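Local coordinates for protein 26S proteasome regulatory subunit RPN10 (Schizosaccharomyces pombe, PDB 2X5N) that is a 26S proteasome regulatory subunit that protects ubiquitin chains from disassembly by deubiquitinating enzymes and so promotes protein degradation, at residues Y20-T23 with R24-Q28. Residues are numbered along the deposited sequence; the frame is centred on the assembly and turned at random. Where two conformers were deposited one is given.
Sequences YIPT and RFEAQ
Thr23 caps the N-terminus of helix 24-42, its hydroxyl OG1 accepting a hydrogen bond from Glu26 N at 3.0 Å with an N-H...O angle of 162°. OG1 stands between its own backbone N and carbonyl carbon (chi1 63°), a rotation that carries it alongside Glu26, whose CB and CG pack against it. Threonine suits the N-cap because its short side chain carries a hydroxyl oxygen one bond beyond CB, able to turn back to a first-turn amide that has no preceding helical carbonyl to use. Thr23 O accepts a hydrogen bond from Ala27 N at 2.9 Å and begins the regular i to i+4 pattern, continued by Gln28 N to Arg24 O. With an alanine here the hydroxyl would be gone, and Glu26 N would probably lose its capping acceptor. Before the cap, the Ile21-Pro22 peptide is cis and Pro22 CG lies 3.7 Å from Glu26 CB, while the small methyl of Ala27 lies 3.6 Å from Ile21 O and rests against Tyr20 CB. Tyr20 CD2 meets Arg24 CG at 3.5 Å; ring and guanidinium planes are nearly perpendicular (89°), so arginine's long aliphatic stem, not a stacked guanidinium, does the touching. Tyr20 OH is hydrogen-bonded to Ile170 O and Gly144 N, Arg24 NH2 forms salt bridges with Glu145 and the local Asp19, and Gln28 OE1 accepts from Asp10 N. Apolar stems thus pack locally while polar ends tie the helix start to the ends of strands 136-143 and 166-170 of this von Willebrand A domain, and the cap satisfies an amide within the turn itself.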
ATOM      1  N   TYR A  20      -5.020  -3.823 -16.711  1.00  5.32           N
ATOM      2  CA  TYR A  20      -3.719  -4.311 -16.235  1.00  4.97           C
ATOM      3  C   TYR A  20      -3.797  -5.827 -16.262  1.00  5.68           C
ATOM      4  O   TYR A  20      -4.824  -6.397 -15.936  1.00  6.65           O
ATOM      5  CB  TYR A  20      -3.407  -3.802 -14.814  1.00  6.06           C
ATOM      6  CG  TYR A  20      -3.217  -2.311 -14.742  1.00  4.76           C
ATOM      7  CD1 TYR A  20      -1.959  -1.743 -14.563  1.00  5.14           C
ATOM      8  CD2 TYR A  20      -4.301  -1.456 -14.916  1.00  5.32           C
ATOM      9  CE1 TYR A  20      -1.801  -0.371 -14.537  1.00  4.96           C
ATOM     10  CE2 TYR A  20      -4.144  -0.081 -14.889  1.00  4.42           C
ATOM     11  CZ  TYR A  20      -2.896   0.445 -14.706  1.00  4.54           C
ATOM     12  OH  TYR A  20      -2.761   1.810 -14.693  1.00  5.31           O
ATOM     13  N   ILE A  21      -2.717  -6.486 -16.672  1.00  7.56           N
ATOM     14  CA  ILE A  21      -2.738  -7.917 -16.894  1.00  9.52           C
ATOM     15  C   ILE A  21      -2.557  -8.663 -15.580  1.00  7.40           C
ATOM     16  O   ILE A  21      -1.635  -8.377 -14.843  1.00  7.73           O
ATOM     17  CB  ILE A  21      -1.644  -8.328 -17.909  1.00 15.59           C
ATOM     18  CG1 ILE A  21      -2.031  -7.841 -19.310  1.00 37.33           C
ATOM     19  CG2 ILE A  21      -1.495  -9.839 -17.958  1.00 13.23           C
ATOM     20  CD1 ILE A  21      -0.958  -8.051 -20.350  1.00 56.94           C
ATOM     21  N   PRO A  22      -3.448  -9.617 -15.279  1.00  6.07           N
ATOM     22  CA  PRO A  22      -4.669  -9.981 -16.012  1.00  6.45           C
ATOM     23  C   PRO A  22      -5.902  -9.164 -15.580  1.00  7.01           C
ATOM     24  O   PRO A  22      -6.843  -9.000 -16.364  1.00  8.11           O
ATOM     25  CB  PRO A  22      -4.845 -11.455 -15.653  1.00  8.84           C
ATOM     26  CG  PRO A  22      -4.301 -11.532 -14.238  1.00  9.29           C
ATOM     27  CD  PRO A  22      -3.150 -10.573 -14.195  1.00  7.11           C
ATOM     28  N   THR A  23      -5.889  -8.672 -14.340  1.00  5.90           N
ATOM     29  CA  THR A  23      -6.826  -7.655 -13.864  1.00  5.58           C
ATOM     30  C   THR A  23      -6.027  -6.711 -12.982  1.00  4.52           C
ATOM     31  O   THR A  23      -4.956  -7.055 -12.510  1.00  5.74           O
ATOM     32  CB  THR A  23      -7.976  -8.235 -13.020  1.00  6.77           C
ATOM     33  OG1 THR A  23      -7.445  -8.836 -11.838  1.00  8.04           O
ATOM     34  CG2 THR A  23      -8.775  -9.248 -13.830  1.00  9.36           C
ATOM     35  N   ARG A  24      -6.565  -5.536 -12.700  1.00  5.37           N
ATOM     36  CA  ARG A  24      -5.962  -4.646 -11.729  1.00  4.98           C
ATOM     37  C   ARG A  24      -5.747  -5.345 -10.411  1.00  6.04           C
ATOM     38  O   ARG A  24      -4.684  -5.252  -9.822  1.00  5.72           O
ATOM     39  CB  ARG A  24      -6.832  -3.427 -11.523  1.00  5.45           C
ATOM     40  CG  ARG A  24      -6.863  -2.481 -12.685  1.00  5.90           C
ATOM     41  CD  ARG A  24      -7.706  -1.231 -12.327  1.00  7.03           C
ATOM     42  NE  ARG A  24      -7.915  -0.387 -13.497  1.00  5.15           N
ATOM     43  CZ  ARG A  24      -8.551   0.772 -13.488  1.00  5.38           C
ATOM     44  NH1 ARG A  24      -9.019   1.286 -12.360  1.00  7.07           N
ATOM     45  NH2 ARG A  24      -8.700   1.430 -14.622  1.00  6.22           N
ATOM     46  N   PHE A  25      -6.766  -6.048  -9.924  1.00  5.59           N
ATOM     47  CA  PHE A  25      -6.634  -6.700  -8.640  1.00  5.00           C
ATOM     48  C   PHE A  25      -5.488  -7.700  -8.615  1.00  6.71           C
ATOM     49  O   PHE A  25      -4.687  -7.713  -7.667  1.00  6.17           O
ATOM     50  CB  PHE A  25      -7.919  -7.404  -8.235  1.00  6.61           C
ATOM     51  CG  PHE A  25      -7.793  -8.011  -6.886  1.00  6.91           C
ATOM     52  CD1 PHE A  25      -7.916  -7.216  -5.746  1.00  7.48           C
ATOM     53  CD2 PHE A  25      -7.396  -9.318  -6.732  1.00 10.37           C
ATOM     54  CE1 PHE A  25      -7.706  -7.737  -4.487  1.00  7.35           C
ATOM     55  CE2 PHE A  25      -7.201  -9.850  -5.460  1.00 14.19           C
ATOM     56  CZ  PHE A  25      -7.358  -9.053  -4.348  1.00 11.89           C
ATOM     57  N   GLU A  26      -5.411  -8.543  -9.643  0.54  5.04           N
ATOM     58  CA  GLU A  26      -4.421  -9.607  -9.678  0.54  6.03           C
ATOM     59  C   GLU A  26      -3.014  -9.086  -9.933  0.54  5.84           C
ATOM     60  O   GLU A  26      -2.024  -9.642  -9.463  0.54  8.51           O
ATOM     61  CB  GLU A  26      -4.816 -10.635 -10.724  0.54  6.39           C
ATOM     62  CG  GLU A  26      -5.978 -11.515 -10.275  0.54 10.60           C
ATOM     63  CD  GLU A  26      -5.586 -12.396  -9.103  0.54 16.58           C
ATOM     64  OE1 GLU A  26      -4.446 -12.912  -9.121  0.54 19.50           O
ATOM     65  OE2 GLU A  26      -6.401 -12.564  -8.168  0.54 18.73           O
ATOM     66  N   ALA A  27      -2.946  -8.012 -10.695  1.00  5.15           N
ATOM     67  CA  ALA A  27      -1.714  -7.270 -10.916  1.00  5.70           C
ATOM     68  C   ALA A  27      -1.094  -6.758  -9.636  1.00  4.45           C
ATOM     69  O   ALA A  27       0.100  -6.819  -9.377  1.00  5.39           O
ATOM     70  CB  ALA A  27      -1.832  -6.240 -11.992  1.00  5.66           C
ATOM     71  N   GLN A  28      -1.990  -6.203  -8.838  1.00  7.18           N
ATOM     72  CA  GLN A  28      -1.653  -5.689  -7.535  1.00  7.86           C
ATOM     73  C   GLN A  28      -1.171  -6.839  -6.657  1.00  6.74           C
ATOM     74  O   GLN A  28      -0.173  -6.722  -5.936  1.00  6.85           O
ATOM     75  CB  GLN A  28      -2.902  -4.981  -6.944  1.00  5.58           C
ATOM     76  CG  GLN A  28      -2.951  -4.916  -5.462  1.00  8.20           C
ATOM     77  CD  GLN A  28      -4.271  -4.371  -5.026  1.00  6.17           C
ATOM     78  OE1 GLN A  28      -4.373  -3.229  -4.617  1.00  6.13           O
ATOM     79  NE2 GLN A  28      -5.318  -5.189  -5.152  1.00  6.10           N
TER